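Long-range contacts in glycoside Hydrolase Family 43_12 (Metagenome, PDB 7JVH), which probably hydrolyses glycosidic bonds in xylose- or arabinose-containing plant polysaccharides, as a family 43 glycoside hydrolase with a C-terminal concanavalin A-like domain: residues 34-39 with 381-386; 441-446 with 517-522. One frame throughout, in Å; residues are numbered along the deposited sequence.

Interaction 1: residues 34-39 with 381-386; sequences TYTGED and NFTYSE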
loop_
_atom_site.group_PDB
_atom_site.type_symbol
_atom_site.label_atom_id
_atom_site.label_comp_id
_atom_site.label_asym_id
_atom_site.label_seq_id
_atom_site.Cartn_x
_atom_site.Cartn_y
_atom_site.Cartn_z
ATOM N N THR A 34 19.825 -4.812 2.835
ATOM C CA THR A 34 19.344 -5.510 4.020
ATOM C C THR A 34 18.367 -4.620 4.756
ATOM O O THR A 34 18.668 -3.455 5.001
ATOM C CB THR A 34 20.506 -5.922 4.988
ATOM O OG1 THR A 34 21.439 -6.744 4.280
ATOM C CG2 THR A 34 19.994 -6.683 6.175
ATOM N N TYR A 35 17.201 -5.182 5.089
ATOM C CA TYR A 35 16.172 -4.506 5.866
ATOM C C TYR A 35 15.817 -5.365 7.078
ATOM O O TYR A 35 15.475 -6.546 6.923
ATOM C CB TYR A 35 14.924 -4.253 5.005
ATOM C CG TYR A 35 13.731 -3.709 5.779
ATOM C CD1 TYR A 35 13.622 -2.352 6.064
ATOM C CD2 TYR A 35 12.720 -4.552 6.222
ATOM C CE1 TYR A 35 12.546 -1.852 6.775
ATOM C CE2 TYR A 35 11.634 -4.070 6.935
ATOM C CZ TYR A 35 11.539 -2.716 7.199
ATOM O OH TYR A 35 10.456 -2.230 7.907
ATOM N N THR A 36 15.909 -4.763 8.272
ATOM C CA THR A 36 15.637 -5.432 9.540
ATOM C C THR A 36 14.610 -4.652 10.345
ATOM O O THR A 36 14.874 -3.524 10.755
ATOM C CB THR A 36 16.941 -5.636 10.390
ATOM O OG1 THR A 36 17.835 -6.510 9.696
ATOM C CG2 THR A 36 16.625 -6.226 11.770
ATOM N N GLY A 37 13.447 -5.280 10.578
ATOM C CA GLY A 37 12.393 -4.728 11.418
ATOM C C GLY A 37 12.691 -5.055 12.867
ATOM O O GLY A 37 13.187 -6.143 13.165
ATOM N N GLU A 38 12.410 -4.100 13.763
ATOM C CA GLU A 38 12.808 -4.161 15.177
ATOM C C GLU A 38 11.753 -3.472 16.048
ATOM O O GLU A 38 12.083 -2.652 16.911
ATOM C CB GLU A 38 14.167 -3.464 15.423
ATOM C CG GLU A 38 15.337 -3.905 14.553
ATOM C CD GLU A 38 16.438 -2.835 14.451
ATOM O OE1 GLU A 38 16.165 -1.672 14.100
ATOM O OE2 GLU A 38 17.619 -3.157 14.702
ATOM N N ASP A 39 10.479 -3.812 15.826
ATOM C CA ASP A 39 9.392 -3.240 16.603
ATOM C C ASP A 39 9.228 -3.895 17.977
ATOM O O ASP A 39 9.365 -5.125 18.129
ATOM C CB ASP A 39 8.071 -3.291 15.825
ATOM C CG ASP A 39 7.939 -2.145 14.828
ATOM O OD1 ASP A 39 8.602 -1.082 15.037
ATOM O OD2 ASP A 39 7.164 -2.324 13.840
ATOM N N ASN A 381 9.072 -9.348 13.463
ATOM C CA ASN A 381 10.401 -8.797 13.264
ATOM C C ASN A 381 11.241 -9.818 12.518
ATOM O O ASN A 381 11.250 -10.995 12.847
ATOM C CB ASN A 381 11.044 -8.427 14.594
ATOM C CG ASN A 381 10.466 -7.168 15.179
ATOM O OD1 ASN A 381 9.940 -6.331 14.453
ATOM N ND2 ASN A 381 10.552 -7.011 16.484
ATOM N N PHE A 382 11.936 -9.343 11.478
ATOM C CA PHE A 382 12.641 -10.186 10.538
ATOM C C PHE A 382 13.698 -9.364 9.812
ATOM O O PHE A 382 13.773 -8.148 9.971
ATOM C CB PHE A 382 11.670 -10.810 9.551
ATOM C CG PHE A 382 10.941 -9.805 8.699
ATOM C CD1 PHE A 382 11.471 -9.356 7.508
ATOM C CD2 PHE A 382 9.704 -9.312 9.099
ATOM C CE1 PHE A 382 10.787 -8.443 6.737
ATOM C CE2 PHE A 382 9.017 -8.407 8.327
ATOM C CZ PHE A 382 9.559 -7.963 7.143
ATOM N N THR A 383 14.520 -10.055 9.023
ATOM C CA THR A 383 15.554 -9.455 8.212
ATOM C C THR A 383 15.394 -9.974 6.799
ATOM O O THR A 383 15.287 -11.189 6.588
ATOM C CB THR A 383 16.960 -9.775 8.739
ATOM O OG1 THR A 383 17.195 -8.987 9.906
ATOM C CG2 THR A 383 18.030 -9.460 7.717
ATOM N N TYR A 384 15.363 -9.029 5.839
ATOM C CA TYR A 384 15.355 -9.328 4.420
ATOM C C TYR A 384 16.660 -8.803 3.827
ATOM O O TYR A 384 16.885 -7.592 3.772
ATOM C CB TYR A 384 14.148 -8.687 3.752
ATOM C CG TYR A 384 14.130 -8.768 2.236
ATOM C CD1 TYR A 384 14.517 -9.924 1.579
ATOM C CD2 TYR A 384 13.693 -7.681 1.458
ATOM C CE1 TYR A 384 14.502 -10.006 0.204
ATOM C CE2 TYR A 384 13.663 -7.768 0.068
ATOM C CZ TYR A 384 14.070 -8.928 -0.552
ATOM O OH TYR A 384 14.059 -9.048 -1.921
ATOM N N SER A 385 17.526 -9.740 3.421
ATOM C CA SER A 385 18.769 -9.454 2.745
ATOM C C SER A 385 18.616 -9.918 1.309
ATOM O O SER A 385 18.347 -11.094 1.051
ATOM C CB SER A 385 19.957 -10.168 3.393
ATOM O OG SER A 385 21.151 -9.885 2.693
ATOM N N GLU A 386 18.791 -8.977 0.373
ATOM C CA GLU A 386 18.611 -9.217 -1.035
ATOM C C GLU A 386 19.933 -8.879 -1.693
ATOM O O GLU A 386 20.483 -7.790 -1.471
ATOM C CB GLU A 386 17.524 -8.298 -1.586
ATOM C CG GLU A 386 17.298 -8.413 -3.077
ATOM C CD GLU A 386 16.976 -9.837 -3.501
ATOM O OE1 GLU A 386 15.855 -10.285 -3.193
ATOM O OE2 GLU A 386 17.836 -10.486 -4.159
#
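Phe382 comes to the edge of the Tyr35 ring, near its plane, with CE1 of Phe382 4.4 Å from CD2 of Tyr35. Seen from Phe382 the approach is oblique. The ring of His436 also meets that of Tyr35, whose OH is bonded to His440 ND1 and Gln439 N. The ring of Tyr384 has a cation-pi partner in Arg396. A further flat group in the contact, the amide of Asn381, works at both ends. Its ND2 donates to Asp39 O at 2.8 Å, with the acceptor only 8° out of the amide plane and ND2 on a lone pair of the carbonyl. Its OD1 accepts from Asp39 N at 2.9 Å, and this donor is tilted 30° from the carbonyl plane. With CG beside the backbone N (chi1 -75°), Asn381 reaches across to the turn after Gly37 and holds both the backbone N and the carbonyl O of Asp39 with its one amide.

From the Asn381 end the segments run on as an antiparallel ladder, by which the N-terminal strand 28-37 is built into the sheet of the concanavalin A-like domain although more than 340 residues separate the two segments. Tyr35 and Tyr384 form its hydrogen-bonded pair, Tyr384 N reaching Tyr35 O at 2.7 Å and Tyr35 N reaching Tyr384 O at 2.8 Å. Gly37 N adds a bond to Phe382 O at 2.9 Å. On the face carrying the threonines, Thr36 OG1 and Thr383 OG1 share a hydrogen bond of 2.6 Å, and the methyls CG2 of Thr34 and Thr383 meet at 3.7 Å. Beyond them Asn32 bridges the strands, its OD1 bonded to Thr34 OG1 and its ND2 to Ser385 OG.

Interaction 2: residues 441-446 with 517-522; sequences IKYTAQ and LGVTTD
Thr521, Tyr443 and Val519 have the most surface buried by this contact, and all three project from the same face of the sheet. The methyl CG2 of Thr521 lies obliquely to the Tyr443 ring, 3.2 Å from its CD2, a short carbon-carbon approach. Tyr443 holds CG between its backbone N and carbonyl carbon (chi1 85°), the crowded position, which lets the side chain cross those of Thr521 and Val519 obliquely. Val519 meets the same ring farther out, its CG1 4.3 Å from Tyr443 CE1, while Ala445 CB stands in plane at the ring's edge. The polar end of Thr521 turns elsewhere: its OG1 bonds with Asn525 O and Gly523 N.

The backbone underneath is an antiparallel ladder with uneven rungs. Thr521 N donates to Tyr443 O at 2.8 Å and nearly straight (173° at the hydrogen), whereas the return bond from Tyr443 N to Thr521 O is 3.2 Å and bent to 137°. The pair Ala445 and Val519 is more regular, with Ala445 N to Val519 O at 2.9 Å and Val519 N to Ala445 O also at 2.9 Å.

On the opposite face Lys442 lays its extended chain along the Asp522 backbone, CE 3.3 Å from Asp522 O, and carries NZ to a salt bridge with Asp40. Cutting it back to an alanine would probably deprive Asp40 of that salt-bridge partner and uncover the Asp522 backbone.

In this beta sandwich, strand 28-37 flanks 442-451 and strand 525-531 flanks 515-522, Tyr526 touching both Tyr443 and Thr521. Strand 458-464 of the other sheet packs against the buried face, where Leu461 and Cys463 touch Val519.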
loop_
_atom_site.group_PDB
_atom_site.type_symbol
_atom_site.label_atom_id
_atom_site.label_comp_id
_atom_site.label_asym_id
_atom_site.label_seq_id
_atom_site.Cartn_x
_atom_site.Cartn_y
_atom_site.Cartn_z
ATOM N N ILE A 441 7.942 0.708 12.571
ATOM C CA ILE A 441 8.243 2.018 13.149
ATOM C C ILE A 441 9.740 2.086 13.451
ATOM O O ILE A 441 10.392 3.097 13.188
ATOM C CB ILE A 441 7.443 2.268 14.441
ATOM C CG1 ILE A 441 5.945 2.085 14.196
ATOM C CG2 ILE A 441 7.691 3.686 14.934
ATOM C CD1 ILE A 441 5.122 2.137 15.461
ATOM N N LYS A 442 10.265 0.995 14.014
ATOM C CA LYS A 442 11.689 0.860 14.316
ATOM C C LYS A 442 12.341 -0.097 13.331
ATOM O O LYS A 442 11.981 -1.258 13.274
ATOM C CB LYS A 442 11.892 0.329 15.722
ATOM C CG LYS A 442 11.701 1.359 16.813
ATOM C CD LYS A 442 11.880 0.712 18.180
ATOM C CE LYS A 442 11.761 1.757 19.276
ATOM N NZ LYS A 442 11.913 1.119 20.627
ATOM N N TYR A 443 13.290 0.409 12.543
ATOM C CA TYR A 443 14.007 -0.417 11.590
ATOM C C TYR A 443 15.449 0.061 11.402
ATOM O O TYR A 443 15.837 1.147 11.832
ATOM C CB TYR A 443 13.253 -0.552 10.241
ATOM C CG TYR A 443 13.478 0.551 9.237
ATOM C CD1 TYR A 443 14.506 0.465 8.296
ATOM C CD2 TYR A 443 12.653 1.675 9.201
ATOM C CE1 TYR A 443 14.719 1.464 7.371
ATOM C CE2 TYR A 443 12.841 2.670 8.260
ATOM C CZ TYR A 443 13.879 2.563 7.357
ATOM O OH TYR A 443 14.082 3.581 6.437
ATOM N N THR A 444 16.232 -0.817 10.783
ATOM C CA THR A 444 17.627 -0.622 10.490
ATOM C C THR A 444 17.807 -1.250 9.130
ATOM O O THR A 444 17.338 -2.354 8.886
ATOM C CB THR A 444 18.551 -1.315 11.529
ATOM O OG1 THR A 444 18.302 -0.769 12.826
ATOM C CG2 THR A 444 20.023 -1.122 11.192
ATOM N N ALA A 445 18.471 -0.517 8.231
ATOM C CA ALA A 445 18.693 -0.966 6.875
ATOM C C ALA A 445 20.071 -0.538 6.447
ATOM O O ALA A 445 20.609 0.452 6.957
ATOM C CB ALA A 445 17.632 -0.362 5.962
ATOM N N GLN A 446 20.644 -1.293 5.509
ATOM C CA GLN A 446 21.880 -0.904 4.868
ATOM C C GLN A 446 21.969 -1.405 3.435
ATOM O O GLN A 446 21.329 -2.386 3.070
ATOM C CB GLN A 446 23.060 -1.438 5.664
ATOM C CG GLN A 446 22.958 -2.914 5.979
ATOM C CD GLN A 446 24.303 -3.527 6.242
ATOM O OE1 GLN A 446 24.662 -3.777 7.384
ATOM N NE2 GLN A 446 25.053 -3.775 5.179
ATOM N N LEU A 517 26.257 1.925 2.994
ATOM C CA LEU A 517 25.520 3.006 3.618
ATOM C C LEU A 517 24.408 2.406 4.459
ATOM O O LEU A 517 23.838 1.376 4.097
ATOM C CB LEU A 517 24.946 3.956 2.556
ATOM C CG LEU A 517 25.944 4.541 1.547
ATOM C CD1 LEU A 517 25.198 5.489 0.603
ATOM C CD2 LEU A 517 27.124 5.229 2.237
ATOM N N GLY A 518 24.105 3.054 5.586
ATOM C CA GLY A 518 23.141 2.549 6.537
ATOM C C GLY A 518 22.286 3.652 7.125
ATOM O O GLY A 518 22.741 4.809 7.212
ATOM N N VAL A 519 21.045 3.299 7.497
ATOM C CA VAL A 519 20.164 4.175 8.229
ATOM C C VAL A 519 19.428 3.342 9.254
ATOM O O VAL A 519 19.093 2.175 9.001
ATOM C CB VAL A 519 19.148 4.929 7.282
ATOM C CG1 VAL A 519 18.167 3.971 6.622
ATOM C CG2 VAL A 519 18.377 6.008 8.036
ATOM N N THR A 520 19.188 3.935 10.426
ATOM C CA THR A 520 18.430 3.306 11.492
ATOM C C THR A 520 17.482 4.336 12.089
ATOM O O THR A 520 17.842 5.499 12.243
ATOM C CB THR A 520 19.343 2.720 12.603
ATOM O OG1 THR A 520 18.549 2.090 13.621
ATOM C CG2 THR A 520 20.214 3.819 13.252
ATOM N N THR A 521 16.269 3.888 12.427
ATOM C CA THR A 521 15.270 4.730 13.061
ATOM C C THR A 521 14.737 4.038 14.314
ATOM O O THR A 521 14.365 2.872 14.273
ATOM C CB THR A 521 14.093 5.111 12.096
ATOM O OG1 THR A 521 13.082 5.799 12.831
ATOM C CG2 THR A 521 13.458 3.880 11.439
ATOM N N ASP A 522 14.701 4.799 15.414
ATOM C CA ASP A 522 14.158 4.375 16.682
ATOM C C ASP A 522 12.689 4.765 16.846
ATOM O O ASP A 522 12.166 4.739 17.948
ATOM C CB ASP A 522 14.981 4.993 17.822
ATOM C CG ASP A 522 14.863 6.495 17.885
ATOM O OD1 ASP A 522 14.268 7.102 16.972
ATOM O OD2 ASP A 522 15.379 7.061 18.872
#

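Overall arrangement
Interactions 1 and 2 are consecutive parts of one antiparallel sheet, in which strand order runs 383-386, 28-37, 442-451, 515-522, and their centres lie about 9 Å apart. Strand 28-37, which belongs to interaction 1, pairs directly with strand 442-451 of interaction 2. Side chains bind the two contacts as well: Glu38 OE1 is 2.6 Å from Thr444 OG1, and Asp39 OD1 is 2.9 Å from Lys442 N, both probable hydrogen bonds. Toward the catalytic domain, Asp39 OD2 forms a salt bridge with Arg323, and Ile441 touches Asn325; both partners follow strand 316-322, part of one four-stranded sheet of the five-bladed propeller expected of family 43.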